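Local coordinates for protein O-succinylhomoserine sulfhydrylase (Mycobacterium tuberculosis, PDB 3NDN) that probably catalyses, with pyridoxal 5'-phosphate as cofactor, the formation of L-homocysteine from O-succinyl-L-homoserine and hydrogen sulfide in methionine biosynthesis, at residues Ser157-Glu160 and Arg161-Val165; Ser138-Leu141 and Pro142-Val146; Tyr315-Ala318 and Lys319-Met322; Ser128-Gly131 and Ser132-Val135; Glu381-Ala385 and Ile386-Asp390. All blocks are in the same frame, centred on the assembly; numbering follows the deposited sequence. Where two conformers were deposited one is given.

Contact 1 of 5, residues Ser157-Glu160 and Arg161-Val165; sequences SQWE and RALSV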
loop_
_atom_site.group_PDB
_atom_site.type_symbol
_atom_site.label_atom_id
_atom_site.label_comp_id
_atom_site.label_asym_id
_atom_site.label_seq_id
_atom_site.Cartn_x
_atom_site.Cartn_y
_atom_site.Cartn_z
ATOM N N SER A 157 0.823 25.615 -43.595
ATOM C CA SER A 157 0.227 25.428 -44.922
ATOM C C SER A 157 -0.192 23.966 -45.147
ATOM O O SER A 157 -1.119 23.696 -45.907
ATOM C CB SER A 157 1.128 25.963 -46.050
ATOM O OG SER A 157 2.275 25.164 -46.256
ATOM N N GLN A 158 0.474 23.036 -44.463
ATOM C CA GLN A 158 0.117 21.615 -44.541
ATOM C C GLN A 158 -1.137 21.335 -43.703
ATOM O O GLN A 158 -1.993 20.548 -44.112
ATOM C CB GLN A 158 1.261 20.710 -44.075
ATOM C CG GLN A 158 2.486 20.695 -44.969
ATOM C CD GLN A 158 3.538 19.695 -44.510
ATOM O OE1 GLN A 158 3.226 18.559 -44.154
ATOM N NE2 GLN A 158 4.797 20.119 -44.520
ATOM N N TRP A 159 -1.225 21.978 -42.531
ATOM C CA TRP A 159 -2.427 21.939 -41.697
ATOM C C TRP A 159 -3.628 22.483 -42.487
ATOM O O TRP A 159 -4.721 21.908 -42.450
ATOM C CB TRP A 159 -2.238 22.761 -40.408
ATOM C CG TRP A 159 -1.420 22.096 -39.277
ATOM C CD1 TRP A 159 -0.163 22.455 -38.856
ATOM C CD2 TRP A 159 -1.827 21.003 -38.424
ATOM N NE1 TRP A 159 0.237 21.652 -37.803
ATOM C CE2 TRP A 159 -0.758 20.752 -37.523
ATOM C CE3 TRP A 159 -2.983 20.211 -38.338
ATOM C CZ2 TRP A 159 -0.811 19.730 -36.547
ATOM C CZ3 TRP A 159 -3.037 19.189 -37.371
ATOM C CH2 TRP A 159 -1.957 18.966 -36.483
ATOM N N GLU A 160 -3.423 23.594 -43.194
ATOM C CA GLU A 160 -4.508 24.211 -43.957
ATOM C C GLU A 160 -5.029 23.270 -45.052
ATOM O O GLU A 160 -6.244 23.075 -45.176
ATOM C CB GLU A 160 -4.091 25.578 -44.521
ATOM C CG GLU A 160 -5.230 26.332 -45.205
ATOM C CD GLU A 160 -5.055 27.845 -45.169
ATOM O OE1 GLU A 160 -3.925 28.329 -44.922
ATOM O OE2 GLU A 160 -6.062 28.556 -45.389
ATOM N N ARG A 161 -4.115 22.657 -45.804
ATOM C CA ARG A 161 -4.489 21.714 -46.876
ATOM C C ARG A 161 -5.206 20.454 -46.375
ATOM O O ARG A 161 -6.195 20.029 -46.967
ATOM C CB ARG A 161 -3.281 21.353 -47.756
ATOM C CG ARG A 161 -2.763 22.539 -48.590
ATOM C CD ARG A 161 -1.749 22.121 -49.662
ATOM N NE ARG A 161 -0.478 21.632 -49.104
ATOM C CZ ARG A 161 0.561 22.402 -48.773
ATOM N NH1 ARG A 161 0.508 23.721 -48.922
ATOM N NH2 ARG A 161 1.662 21.850 -48.281
ATOM N N ALA A 162 -4.710 19.861 -45.290
ATOM C CA ALA A 162 -5.347 18.670 -44.704
ATOM C C ALA A 162 -6.723 18.961 -44.114
ATOM O O ALA A 162 -7.590 18.085 -44.115
ATOM C CB ALA A 162 -4.444 18.036 -43.648
ATOM N N LEU A 163 -6.917 20.181 -43.610
ATOM C CA LEU A 163 -8.183 20.581 -42.981
ATOM C C LEU A 163 -9.139 21.367 -43.914
ATOM O O LEU A 163 -9.956 22.173 -43.452
ATOM C CB LEU A 163 -7.917 21.361 -41.672
ATOM C CG LEU A 163 -7.300 20.596 -40.477
ATOM C CD1 LEU A 163 -6.847 21.555 -39.372
ATOM C CD2 LEU A 163 -8.240 19.517 -39.907
ATOM N N SER A 164 -9.050 21.124 -45.217
ATOM C CA SER A 164 -9.929 21.812 -46.170
ATOM C C SER A 164 -11.200 21.003 -46.492
ATOM O O SER A 164 -12.020 21.420 -47.313
ATOM C CB SER A 164 -9.168 22.191 -47.439
ATOM O OG SER A 164 -8.786 21.030 -48.146
ATOM N N VAL A 165 -11.353 19.849 -45.843
ATOM C CA VAL A 165 -12.584 19.040 -45.913
ATOM C C VAL A 165 -13.045 18.686 -44.485
ATOM O O VAL A 165 -12.223 18.722 -43.569
ATOM C CB VAL A 165 -12.395 17.740 -46.761
ATOM C CG1 VAL A 165 -12.061 18.067 -48.225
ATOM C CG2 VAL A 165 -11.341 16.814 -46.145
#
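R161 reaches back to S157 and Q158 because CG starts beside its own backbone N (chi1 -67°) and the chain then bends at chi3 (-67°), folding the guanidinium over the preceding helical turn. On the way, R161 CG passes 3.4 Å from S157 O. That carbonyl oxygen and Q158 CA lie over one face of the guanidinium, both offset toward its rim. At the outer end, R161 NH2 is 3.6 Å from Q158 CG. The amide of Q158 is held by the loop before it, NE2 bonding to the carboxylate of D155 and OE1 to the backbone N of D152. The backbone beneath closes the helix: R161 N donates to S157 O, A162 N to Q158 O at 3.0 Å, and L163 N to W159 O at 3.0 Å. L163 is the first residue to leave helical angles, and S164 OG turns back to donate to R161 O at 3.0 Å across the end of the helix. On the inner side, L163 CD1 packs 4.2 Å from W159 CE3, approaching the indole obliquely. W159 NE1 is satisfied by G153 O. W159, A162 and L163 together cover V124 of strand 122-126; W159 and A162 also meet V151 of strand 147-151, while W159 and L163 reach V170 of strand 169-173 and L191 of helix 185-194.

Contact 2 of 5, residues Ser138-Leu141 and Pro142-Val146; sequences SEIL and PRWGV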
loop_
_atom_site.group_PDB
_atom_site.type_symbol
_atom_site.label_atom_id
_atom_site.label_comp_id
_atom_site.label_asym_id
_atom_site.label_seq_id
_atom_site.Cartn_x
_atom_site.Cartn_y
_atom_site.Cartn_z
ATOM N N SER A 138 -1.441 5.451 -36.751
ATOM C CA SER A 138 -1.100 4.920 -38.074
ATOM C C SER A 138 -1.562 3.482 -38.318
ATOM O O SER A 138 -1.840 3.117 -39.472
ATOM C CB SER A 138 0.410 5.043 -38.345
ATOM O OG SER A 138 1.142 4.116 -37.549
ATOM N N GLU A 139 -1.644 2.668 -37.256
ATOM C CA GLU A 139 -1.936 1.233 -37.416
ATOM C C GLU A 139 -3.195 0.720 -36.710
ATOM O O GLU A 139 -4.014 0.027 -37.329
ATOM C CB GLU A 139 -0.737 0.378 -36.991
ATOM C CG GLU A 139 0.555 0.626 -37.794
ATOM C CD GLU A 139 1.746 -0.149 -37.240
ATOM O OE1 GLU A 139 1.545 -1.220 -36.636
ATOM O OE2 GLU A 139 2.898 0.308 -37.413
ATOM N N ILE A 140 -3.338 1.022 -35.416
ATOM C CA ILE A 140 -4.436 0.446 -34.625
ATOM C C ILE A 140 -5.813 1.003 -35.013
ATOM O O ILE A 140 -6.751 0.234 -35.225
ATOM C CB ILE A 140 -4.173 0.545 -33.089
ATOM C CG1 ILE A 140 -2.939 -0.292 -32.714
ATOM C CG2 ILE A 140 -5.415 0.091 -32.287
ATOM C CD1 ILE A 140 -2.469 -0.153 -31.241
ATOM N N LEU A 141 -5.942 2.323 -35.109
ATOM C CA LEU A 141 -7.221 2.909 -35.493
ATOM C C LEU A 141 -7.612 2.675 -36.987
ATOM O O LEU A 141 -8.776 2.391 -37.271
ATOM C CB LEU A 141 -7.311 4.393 -35.082
ATOM C CG LEU A 141 -7.519 4.633 -33.576
ATOM C CD1 LEU A 141 -7.355 6.109 -33.203
ATOM C CD2 LEU A 141 -8.880 4.106 -33.104
ATOM N N PRO A 142 -6.652 2.791 -37.928
ATOM C CA PRO A 142 -7.006 2.432 -39.319
ATOM C C PRO A 142 -7.426 0.959 -39.527
ATOM O O PRO A 142 -8.219 0.678 -40.432
ATOM C CB PRO A 142 -5.730 2.775 -40.100
ATOM C CG PRO A 142 -5.119 3.932 -39.299
ATOM C CD PRO A 142 -5.334 3.453 -37.867
ATOM N N ARG A 143 -6.938 0.036 -38.691
ATOM C CA ARG A 143 -7.380 -1.380 -38.754
ATOM C C ARG A 143 -8.883 -1.492 -38.428
ATOM O O ARG A 143 -9.571 -2.407 -38.896
ATOM C CB ARG A 143 -6.528 -2.280 -37.828
ATOM C CG ARG A 143 -6.934 -3.771 -37.778
ATOM C CD ARG A 143 -5.937 -4.586 -36.937
ATOM N NE ARG A 143 -6.374 -5.950 -36.609
ATOM C CZ ARG A 143 -7.001 -6.294 -35.481
ATOM N NH1 ARG A 143 -7.315 -5.368 -34.576
ATOM N NH2 ARG A 143 -7.333 -7.567 -35.260
ATOM N N TRP A 144 -9.380 -0.529 -37.656
ATOM C CA TRP A 144 -10.794 -0.441 -37.290
ATOM C C TRP A 144 -11.569 0.616 -38.125
ATOM O O TRP A 144 -12.632 1.107 -37.708
ATOM C CB TRP A 144 -10.944 -0.213 -35.766
ATOM C CG TRP A 144 -10.713 -1.477 -34.925
ATOM C CD1 TRP A 144 -11.109 -2.760 -35.238
ATOM C CD2 TRP A 144 -10.063 -1.564 -33.639
ATOM N NE1 TRP A 144 -10.736 -3.635 -34.225
ATOM C CE2 TRP A 144 -10.094 -2.929 -33.241
ATOM C CE3 TRP A 144 -9.449 -0.625 -32.791
ATOM C CZ2 TRP A 144 -9.525 -3.379 -32.032
ATOM C CZ3 TRP A 144 -8.888 -1.072 -31.591
ATOM C CH2 TRP A 144 -8.933 -2.434 -31.221
ATOM N N GLY A 145 -11.027 0.962 -39.301
ATOM C CA GLY A 145 -11.763 1.766 -40.300
ATOM C C GLY A 145 -11.579 3.277 -40.300
ATOM O O GLY A 145 -12.198 3.986 -41.117
ATOM N N VAL A 146 -10.733 3.782 -39.401
ATOM C CA VAL A 146 -10.472 5.221 -39.310
ATOM C C VAL A 146 -9.552 5.711 -40.450
ATOM O O VAL A 146 -8.583 5.026 -40.803
ATOM C CB VAL A 146 -9.875 5.578 -37.908
ATOM C CG1 VAL A 146 -9.407 7.029 -37.849
ATOM C CG2 VAL A 146 -10.898 5.286 -36.810
HETATM O O HOH W 1 -6.850 -2.521 -34.182
#
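L141 and V146 are tied by a Schellman motif that ends helix 131-143, the helix of the beta-alpha-beta unit between strands 122-126 and 147-151. V146 N donates to L141 O (3.2 Å) and G145 N to P142 O (3.0 Å), while G145, the C-prime residue, turns the chain with a positive phi of 94°. A weak bond from W144 N also reaches L141 O. The tight part is here: L141 CB lies 4.0 Å from V146 CB and also packs on the P142 ring, while the leucine side chain faces F110 and L113 of helix 105-114. P142 has no N-H to give to the turn before it, and the helix kinks there, after a wider pi-type turn; P142 CG rests 3.4 Å from S138 O. I140 CG2 is 3.7 Å from W144 CZ3, the two side chains running side by side. The open side belongs to exposed E139, which extends to a salt bridge with K253 of the second subunit. W144 and R143 form part of the subunit interface: W144 meets W144 of the second subunit and bonds through NE1 to its L117 O, while extended R143 carries NH1 to its G114 O. R143 NH1 also donates to a water 2.9 Å away, in the guanidinium plane; this water sits above the centre of the W144 ring and donates to I140 O at 2.9 Å.

Contact 3 of 5, residues Tyr315-Ala318 and Lys319-Met322; sequences YDLA and KRQM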
loop_
_atom_site.group_PDB
_atom_site.type_symbol
_atom_site.label_atom_id
_atom_site.label_comp_id
_atom_site.label_asym_id
_atom_site.label_seq_id
_atom_site.Cartn_x
_atom_site.Cartn_y
_atom_site.Cartn_z
ATOM N N TYR A 315 11.782 30.248 -31.018
ATOM C CA TYR A 315 11.828 30.933 -29.714
ATOM C C TYR A 315 10.663 31.900 -29.462
ATOM O O TYR A 315 10.102 31.927 -28.356
ATOM C CB TYR A 315 13.157 31.668 -29.546
ATOM C CG TYR A 315 13.333 32.399 -28.230
ATOM C CD1 TYR A 315 13.467 31.698 -27.024
ATOM C CD2 TYR A 315 13.381 33.801 -28.192
ATOM C CE1 TYR A 315 13.631 32.378 -25.808
ATOM C CE2 TYR A 315 13.551 34.492 -26.982
ATOM C CZ TYR A 315 13.677 33.772 -25.801
ATOM O OH TYR A 315 13.857 34.450 -24.623
ATOM N N ASP A 316 10.313 32.705 -30.465
ATOM C CA ASP A 316 9.218 33.663 -30.297
ATOM C C ASP A 316 7.878 32.964 -30.019
ATOM O O ASP A 316 7.095 33.450 -29.208
ATOM C CB ASP A 316 9.105 34.627 -31.488
ATOM C CG ASP A 316 10.241 35.662 -31.529
ATOM O OD1 ASP A 316 10.938 35.884 -30.505
ATOM O OD2 ASP A 316 10.429 36.275 -32.603
ATOM N N LEU A 317 7.631 31.834 -30.690
ATOM C CA LEU A 317 6.429 31.023 -30.442
ATOM C C LEU A 317 6.438 30.382 -29.047
ATOM O O LEU A 317 5.405 30.340 -28.375
ATOM C CB LEU A 317 6.245 29.948 -31.533
ATOM C CG LEU A 317 5.125 28.913 -31.309
ATOM C CD1 LEU A 317 3.745 29.577 -31.188
ATOM C CD2 LEU A 317 5.119 27.842 -32.407
ATOM N N ALA A 318 7.592 29.878 -28.621
ATOM C CA ALA A 318 7.752 29.344 -27.253
ATOM C C ALA A 318 7.389 30.383 -26.181
ATOM O O ALA A 318 6.673 30.069 -25.207
ATOM C CB ALA A 318 9.169 28.827 -27.041
ATOM N N LYS A 319 7.844 31.620 -26.381
ATOM C CA LYS A 319 7.545 32.729 -25.443
ATOM C C LYS A 319 6.065 33.140 -25.466
ATOM O O LYS A 319 5.545 33.615 -24.457
ATOM C CB LYS A 319 8.443 33.957 -25.696
ATOM C CG LYS A 319 9.954 33.763 -25.405
ATOM C CD LYS A 319 10.307 33.696 -23.907
ATOM C CE LYS A 319 10.329 35.069 -23.243
ATOM N NZ LYS A 319 10.742 34.974 -21.809
ATOM N N ARG A 320 5.402 32.943 -26.607
ATOM C CA ARG A 320 3.979 33.254 -26.779
ATOM C C ARG A 320 3.058 32.282 -26.025
ATOM O O ARG A 320 2.077 32.707 -25.432
ATOM C CB ARG A 320 3.577 33.225 -28.266
ATOM C CG ARG A 320 3.718 34.515 -29.015
ATOM C CD ARG A 320 2.672 34.651 -30.148
ATOM N NE ARG A 320 2.677 33.584 -31.159
ATOM C CZ ARG A 320 3.572 33.461 -32.145
ATOM N NH1 ARG A 320 4.588 34.310 -32.254
ATOM N NH2 ARG A 320 3.463 32.470 -33.020
ATOM N N GLN A 321 3.368 30.985 -26.056
ATOM C CA GLN A 321 2.437 29.962 -25.526
ATOM C C GLN A 321 2.919 29.144 -24.303
ATOM O O GLN A 321 2.125 28.391 -23.715
ATOM C CB GLN A 321 1.933 29.031 -26.650
ATOM C CG GLN A 321 2.947 28.034 -27.213
ATOM C CD GLN A 321 2.406 27.235 -28.407
ATOM O OE1 GLN A 321 1.445 27.643 -29.064
ATOM N NE2 GLN A 321 3.036 26.098 -28.695
ATOM N N MET A 322 4.197 29.282 -23.941
ATOM C CA MET A 322 4.761 28.610 -22.751
ATOM C C MET A 322 5.324 29.631 -21.750
ATOM O O MET A 322 5.816 30.689 -22.152
ATOM C CB MET A 322 5.880 27.637 -23.138
ATOM C CG MET A 322 5.570 26.670 -24.276
ATOM S SD MET A 322 7.000 25.641 -24.721
ATOM C CE MET A 322 7.042 24.467 -23.349
#
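K319 lies over Y315 in a CH-pi contact one turn apart on helix 315-321, a short helix with one side exposed. K319 CB lies 3.7 Å from Y315 O, the oxygen that accepts the backbone bond from K319 N. K319 CG comes over one face of the Y315 ring, 4.0 Å from the centroid and 19° off the ring normal, somewhat toward the rim. Bends at chi2 (-73°) and chi3 (-78°) then keep the chain beside the ring rather than letting it run straight out. K319 CD therefore reaches 3.7 Å from Y315 OH, and K319 CE follows at 3.8 Å from the same oxygen. The two side chains point the same way, so the methylene chain covers the hydroxyl-bearing half of the ring; K319 also touches Y308.

On another side of the helix L317 serves two partners. L317 CD1 is 3.4 Å from R320 NH2 and 3.7 Å from Q321 OE1. The R320 guanidinium folds back until one face lies over L317 CA, and its NH2 has a long, weak ion pair with D184. Q321 is bonded at both ends of its amide, NE2 to the carbonyl of V183 in the loop before helix 185-194 and OE1 to the N-H of I185, the first residue of that helix, which fixes the amide's rotation. Inward, A318 packs on L182 and M322 on Q211. M322 has already left helical angles, yet M322 N still donates to A318 O at 2.9 Å.

Contact 4 of 5, residues Ser128-Gly131 and Ser132-Val135; sequences SLFG and SCFV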
loop_
_atom_site.group_PDB
_atom_site.type_symbol
_atom_site.label_atom_id
_atom_site.label_comp_id
_atom_site.label_asym_id
_atom_site.label_seq_id
_atom_site.Cartn_x
_atom_site.Cartn_y
_atom_site.Cartn_z
ATOM N N SER A 128 5.376 13.927 -35.771
ATOM C CA SER A 128 6.418 13.823 -34.737
ATOM C C SER A 128 5.842 13.518 -33.362
ATOM O O SER A 128 5.663 14.427 -32.534
ATOM C CB SER A 128 7.283 15.087 -34.687
ATOM O OG SER A 128 8.080 15.201 -35.856
ATOM N N LEU A 129 5.564 12.236 -33.130
ATOM C CA LEU A 129 4.892 11.779 -31.911
ATOM C C LEU A 129 5.700 10.753 -31.110
ATOM O O LEU A 129 6.613 10.105 -31.640
ATOM C CB LEU A 129 3.510 11.193 -32.249
ATOM C CG LEU A 129 2.507 12.020 -33.080
ATOM C CD1 LEU A 129 1.348 11.161 -33.564
ATOM C CD2 LEU A 129 1.975 13.232 -32.309
ATOM N N PHE A 130 5.355 10.631 -29.826
ATOM C CA PHE A 130 5.729 9.487 -28.966
ATOM C C PHE A 130 5.466 8.185 -29.737
ATOM O O PHE A 130 4.392 8.018 -30.315
ATOM C CB PHE A 130 4.852 9.537 -27.709
ATOM C CG PHE A 130 5.242 8.566 -26.602
ATOM C CD1 PHE A 130 6.503 8.614 -26.012
ATOM C CD2 PHE A 130 4.297 7.671 -26.090
ATOM C CE1 PHE A 130 6.848 7.733 -24.960
ATOM C CE2 PHE A 130 4.619 6.788 -25.043
ATOM C CZ PHE A 130 5.901 6.822 -24.474
ATOM N N GLY A 131 6.445 7.278 -29.747
ATOM C CA GLY A 131 6.330 5.978 -30.431
ATOM C C GLY A 131 4.961 5.312 -30.430
ATOM O O GLY A 131 4.380 5.058 -31.505
ATOM N N SER A 132 4.452 5.009 -29.234
ATOM C CA SER A 132 3.138 4.376 -29.075
ATOM C C SER A 132 1.960 5.230 -29.587
ATOM O O SER A 132 0.983 4.677 -30.102
ATOM C CB SER A 132 2.906 3.958 -27.623
ATOM O OG SER A 132 3.702 2.839 -27.267
ATOM N N CYS A 133 2.028 6.554 -29.425
ATOM C CA CYS A 133 1.006 7.440 -30.023
ATOM C C CYS A 133 0.956 7.326 -31.564
ATOM O O CYS A 133 -0.135 7.341 -32.151
ATOM C CB CYS A 133 1.191 8.905 -29.608
ATOM S SG CYS A 133 1.003 9.217 -27.818
ATOM N N PHE A 134 2.128 7.224 -32.203
ATOM C CA PHE A 134 2.208 7.047 -33.662
ATOM C C PHE A 134 1.584 5.713 -34.086
ATOM O O PHE A 134 0.823 5.672 -35.060
ATOM C CB PHE A 134 3.661 7.186 -34.190
ATOM C CG PHE A 134 3.778 7.102 -35.708
ATOM C CD1 PHE A 134 3.559 8.232 -36.504
ATOM C CD2 PHE A 134 4.116 5.901 -36.334
ATOM C CE1 PHE A 134 3.658 8.164 -37.907
ATOM C CE2 PHE A 134 4.210 5.820 -37.745
ATOM C CZ PHE A 134 3.983 6.952 -38.522
ATOM N N VAL A 135 1.872 4.643 -33.341
ATOM C CA VAL A 135 1.312 3.306 -33.632
ATOM C C VAL A 135 -0.223 3.315 -33.538
ATOM O O VAL A 135 -0.896 2.716 -34.374
ATOM C CB VAL A 135 1.892 2.195 -32.703
ATOM C CG1 VAL A 135 1.156 0.866 -32.909
ATOM C CG2 VAL A 135 3.388 2.023 -32.917
#
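F130 and C133 meet through a sulfur-aromatic contact at the start of helix 131-143. C133 SG approaches the edge of the F130 ring near its plane, 5.3 Å from the centroid and 80° off the ring normal, and touches F130 CB at 3.9 Å. Two torsions bring this about: F130 CG stands anti to its backbone N (chi1 -171°), swinging the ring past the first helical turn, while C133 SG lies beside its own N (chi1 -63°). L129, which packs on F171 and E173 of strand 169-173, adds apolar contact, L129 CB lying 4.2 Å from C133 CB and 4.5 Å from F134 CB.

The backbone fixes these positions. F130 is the N-cap residue, and F130 O takes F134 N at 3.1 Å; the next bond, V135 N to G131 O, is also 3.1 Å. Farther out, E173 OE2 accepts from F130 N and so anchors the cap to strand 169-173. M106 of helix 105-114 packs against F130, S132 and C133, and F134 stacks on F150. The second subunit adds to this: S132 OG bonds to H257 ND1 of the second subunit, and R77 of that subunit packs on F130 and S132.

In related trans-sulfuration enzymes an aromatic residue of this loop stacks on the pyridoxal ring, and F130 is probably its counterpart. With C133 SG at the rim of the phenyl group, the polarisable sulfur probably meets the weakly positive ring edge rather than the pi cloud.

Contact 5 of 5, residues Glu381-Ala385 and Ile386-Asp390; sequences EGRAA and IGLGD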
loop_
_atom_site.group_PDB
_atom_site.type_symbol
_atom_site.label_atom_id
_atom_site.label_comp_id
_atom_site.label_asym_id
_atom_site.label_seq_id
_atom_site.Cartn_x
_atom_site.Cartn_y
_atom_site.Cartn_z
ATOM N N GLU A 381 16.811 5.881 -42.022
ATOM C CA GLU A 381 16.325 6.832 -43.025
ATOM C C GLU A 381 15.344 7.842 -42.418
ATOM O O GLU A 381 15.457 9.047 -42.658
ATOM C CB GLU A 381 15.687 6.096 -44.214
ATOM N N GLY A 382 14.396 7.343 -41.622
ATOM C CA GLY A 382 13.422 8.185 -40.927
ATOM C C GLY A 382 14.031 9.133 -39.900
ATOM O O GLY A 382 13.522 10.239 -39.696
ATOM N N ARG A 383 15.114 8.699 -39.253
ATOM C CA ARG A 383 15.822 9.527 -38.269
ATOM C C ARG A 383 16.544 10.710 -38.926
ATOM O O ARG A 383 16.520 11.830 -38.404
ATOM C CB ARG A 383 16.804 8.688 -37.438
ATOM C CG ARG A 383 16.144 7.673 -36.503
ATOM C CD ARG A 383 17.118 7.126 -35.453
ATOM N NE ARG A 383 18.138 6.234 -36.015
ATOM C CZ ARG A 383 18.013 4.911 -36.136
ATOM N NH1 ARG A 383 16.905 4.292 -35.740
ATOM N NH2 ARG A 383 19.004 4.200 -36.657
ATOM N N ALA A 384 17.178 10.452 -40.069
ATOM C CA ALA A 384 17.878 11.491 -40.840
ATOM C C ALA A 384 16.928 12.605 -41.286
ATOM O O ALA A 384 17.309 13.777 -41.326
ATOM C CB ALA A 384 18.587 10.875 -42.051
ATOM N N ALA A 385 15.694 12.216 -41.610
ATOM C CA ALA A 385 14.637 13.142 -42.019
ATOM C C ALA A 385 14.419 14.274 -41.015
ATOM O O ALA A 385 14.244 15.426 -41.418
ATOM C CB ALA A 385 13.333 12.383 -42.252
ATOM N N ILE A 386 14.444 13.942 -39.720
ATOM C CA ILE A 386 14.200 14.920 -38.641
ATOM C C ILE A 386 15.459 15.468 -37.951
ATOM O O ILE A 386 15.360 16.243 -36.990
ATOM C CB ILE A 386 13.222 14.369 -37.552
ATOM C CG1 ILE A 386 13.669 12.986 -37.054
ATOM C CG2 ILE A 386 11.790 14.355 -38.076
ATOM C CD1 ILE A 386 13.035 12.555 -35.750
ATOM N N GLY A 387 16.632 15.070 -38.439
ATOM C CA GLY A 387 17.908 15.578 -37.919
ATOM C C GLY A 387 18.440 14.860 -36.684
ATOM O O GLY A 387 19.311 15.385 -35.987
ATOM N N LEU A 388 17.929 13.656 -36.423
ATOM C CA LEU A 388 18.337 12.868 -35.259
ATOM C C LEU A 388 19.529 11.930 -35.536
ATOM O O LEU A 388 19.352 10.719 -35.749
ATOM C CB LEU A 388 17.127 12.096 -34.692
ATOM C CG LEU A 388 17.317 11.156 -33.501
ATOM C CD1 LEU A 388 17.757 11.920 -32.267
ATOM C CD2 LEU A 388 16.035 10.363 -33.223
ATOM N N GLY A 389 20.740 12.489 -35.519
ATOM C CA GLY A 389 21.963 11.705 -35.762
ATOM C C GLY A 389 22.394 10.818 -34.597
ATOM O O GLY A 389 21.827 10.896 -33.500
ATOM N N ASP A 390 23.408 9.982 -34.839
ATOM C CA ASP A 390 23.966 9.084 -33.821
ATOM C C ASP A 390 24.731 9.829 -32.713
ATOM O O ASP A 390 25.119 9.222 -31.715
ATOM C CB ASP A 390 24.878 8.021 -34.462
ATOM C CG ASP A 390 24.103 6.825 -35.049
ATOM O OD1 ASP A 390 23.035 6.425 -34.513
ATOM O OD2 ASP A 390 24.600 6.245 -36.036
HETATM O O HOH W 2 20.418 8.263 -36.231
#
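R383 and L388 are joined by the bond between residues five apart in a Schellman motif closing helix 379-385: L388 N donates to R383 O at 3.0 Å. The companion bond, between residues three apart, runs from G387 N to A384 O at 3.2 Å and approaches from well above the carbonyl plane. G387 makes the reversal with a positive phi of 84°. I386 N adds a weak bond to R383 O, which thus receives two backbone donors. A water extends this polar link to the side chain. It accepts from R383 NE at 3.1 Å, lying in the guanidinium plane, and donates to L388 O at 2.7 Å, so that both the N-H and the carbonyl of L388 are tied to the arginine. R383 NH1 in turn bonds to H375 O, and the chain packs on A371 and M378, which fixes the guanidinium against the preceding loop. Beyond the turn, D390 is held through its backbone, N to E337 and O to H369, as the chain heads for strand 392-396. Apolar packing is modest in this surface contact. R383 CD meets L388 CD2 at 4.1 Å where the two chains cross, and the buried leucine also rests on H375. I386 adopts a chi1 of 51°, which puts CG1 between its backbone N and carbonyl carbon and turns it under the helix end. There I386 CG1 lies 3.4 Å from R383 O and 3.8 Å from G382 O.

Contacts 4 and 2 mark the start and finish of one helix, 131-143, with centres 14 Å apart; a probable hydrogen bond from I140 N to V135 O (3.1 Å) carries the helix from one to the other, and both touch the second subunit. Contact 1 follows on the next helix along the chain, 156-162, which packs on the same sheet, its nearest atoms about 8 Å from contact 4. Contact 5 comes within about 4 Å of contact 4 at the nearest atoms without touching. Contact 3 is more remote, about 10 Å from contact 1 and 23 Å from contact 2 by nearest atoms. Contact 4, through F130, probably borders the cofactor, whose covalent link is predicted to be to K227.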